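Local coordinates for protein family 88 glycosyl hydrolase (Bacteroides thetaiotaomicron, PDB 5NOA) that probably cleaves unsaturated uronic acid residues from oligosaccharides during the breakdown of complex arabinogalactan glycans such as gum arabic, at residues Ser290-Ala293 and Phe294-Gly298. Sequence-based numbering, arbitrary orientation.
Sequences SGTA and FFTYG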
loop_
_atom_site.group_PDB
_atom_site.type_symbol
_atom_site.label_atom_id
_atom_site.label_comp_id
_atom_site.label_asym_id
_atom_site.label_seq_id
_atom_site.Cartn_x
_atom_site.Cartn_y
_atom_site.Cartn_z
ATOM N N SER A 290 -5.773 8.197 3.917
ATOM C CA SER A 290 -5.108 6.988 3.446
ATOM C C SER A 290 -4.488 7.141 2.067
ATOM O O SER A 290 -3.312 6.773 1.874
ATOM C CB SER A 290 -6.026 5.764 3.530
ATOM O OG SER A 290 -7.182 5.893 2.724
ATOM N N GLY A 291 -5.240 7.674 1.112
ATOM C CA GLY A 291 -4.636 7.955 -0.222
ATOM C C GLY A 291 -3.460 8.882 -0.109
ATOM O O GLY A 291 -2.367 8.574 -0.554
ATOM N N THR A 292 -3.680 10.011 0.548
ATOM C CA THR A 292 -2.642 10.975 0.743
ATOM C C THR A 292 -1.387 10.351 1.343
ATOM O O THR A 292 -0.265 10.638 0.905
ATOM C CB THR A 292 -3.130 12.116 1.655
ATOM O OG1 THR A 292 -4.279 12.715 1.070
ATOM C CG2 THR A 292 -2.090 13.199 1.915
ATOM N N ALA A 293 -1.525 9.535 2.365
ATOM C CA ALA A 293 -0.361 8.907 3.017
ATOM C C ALA A 293 0.379 7.973 2.072
ATOM O O ALA A 293 1.587 7.976 1.998
ATOM C CB ALA A 293 -0.793 8.176 4.289
ATOM N N PHE A 294 -0.351 7.140 1.338
ATOM C CA PHE A 294 0.295 6.263 0.370
ATOM C C PHE A 294 1.032 7.081 -0.683
ATOM O O PHE A 294 2.103 6.680 -1.119
ATOM C CB PHE A 294 -0.695 5.314 -0.310
ATOM C CG PHE A 294 -1.145 4.138 0.533
ATOM C CD1 PHE A 294 -0.223 3.270 1.098
ATOM C CD2 PHE A 294 -2.479 3.895 0.746
ATOM C CE1 PHE A 294 -0.611 2.182 1.874
ATOM C CE2 PHE A 294 -2.895 2.794 1.502
ATOM C CZ PHE A 294 -1.947 1.953 2.075
ATOM N N PHE A 295 0.446 8.188 -1.141
ATOM C CA PHE A 295 1.128 9.030 -2.116
ATOM C C PHE A 295 2.381 9.664 -1.525
ATOM O O PHE A 295 3.385 9.809 -2.225
ATOM C CB PHE A 295 0.207 10.125 -2.653
ATOM C CG PHE A 295 -0.994 9.624 -3.428
ATOM C CD1 PHE A 295 -0.904 8.604 -4.358
ATOM C CD2 PHE A 295 -2.206 10.258 -3.286
ATOM C CE1 PHE A 295 -2.004 8.198 -5.093
ATOM C CE2 PHE A 295 -3.306 9.847 -4.009
ATOM C CZ PHE A 295 -3.216 8.812 -4.913
ATOM N N THR A 296 2.316 10.076 -0.268
ATOM C CA THR A 296 3.441 10.710 0.381
ATOM C C THR A 296 4.574 9.710 0.526
ATOM O O THR A 296 5.737 10.067 0.324
ATOM C CB THR A 296 3.022 11.281 1.717
ATOM O OG1 THR A 296 1.929 12.168 1.532
ATOM C CG2 THR A 296 4.086 12.051 2.430
ATOM N N TYR A 297 4.258 8.450 0.827
ATOM C CA TYR A 297 5.251 7.383 0.777
ATOM C C TYR A 297 5.810 7.186 -0.604
ATOM O O TYR A 297 7.022 7.190 -0.824
ATOM C CB TYR A 297 4.665 6.036 1.253
ATOM C CG TYR A 297 5.607 4.878 1.036
ATOM C CD1 TYR A 297 6.796 4.791 1.730
ATOM C CD2 TYR A 297 5.324 3.895 0.098
ATOM C CE1 TYR A 297 7.656 3.735 1.540
ATOM C CE2 TYR A 297 6.208 2.837 -0.111
ATOM C CZ TYR A 297 7.394 2.769 0.611
ATOM O OH TYR A 297 8.281 1.721 0.437
ATOM N N GLY A 298 4.931 6.954 -1.586
ATOM C CA GLY A 298 5.418 6.552 -2.918
ATOM C C GLY A 298 6.221 7.653 -3.590
ATOM O O GLY A 298 7.242 7.385 -4.214
#
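Thr296 binds the carbonyl oxygen of Thr292 twice, a worked example of a helical side chain doubling a backbone bond one turn back. Its amide makes the ordinary helical bond, Thr296 N to Thr292 O at 2.9 Å, while the hydroxyl donates to the same acceptor, Thr296 OG1 to Thr292 O at 2.7 Å. The two donors arrive from opposite faces of the carbonyl plane, the hydroxyl 38° out of it. With OG1 placed beside its own backbone N (chi1 -56°), the hydroxyl folds back toward the preceding turn. Thr292 runs alongside, pointing the same way, and its hydroxyl makes the equivalent bond one turn earlier, to Glu288 O, with Trp274 N as a second partner.

Two phenylalanines pack equally close to the turn. Phe294 CD2 lies 3.2 Å from Ser290 O, and Phe295 CD2 sits at the same 3.2 Å from Gly291 O; each carbonyl also accepts the amide of the phenylalanine beside it, with Phe295 N to Gly291 O at 2.9 Å.

Helix 289-304 belongs to the helical-hairpin architecture of family 88, an (alpha/alpha)6 barrel, and this stretch is buried within it. Helices 310-328, 358-377 and 226-242 pack around the turn; Phe294 meets Trp231 of the last, whereas Phe295 meets Trp274. Cutting Phe295 back to an alanine is likely to open a gap beside Gly291 and to deprive the Trp274 ring of this aromatic neighbour.

The looser side of the contact begins at Tyr297. Although Tyr297 N holds Ala293 O at 3.0 Å, its side chain touches the preceding turn merely through CB, 3.7 Å from Ala293 O. CG stands anti to the backbone N (chi1 172°), carrying the ring off toward Leu366 and Lys238, still within the protein rather than in solvent.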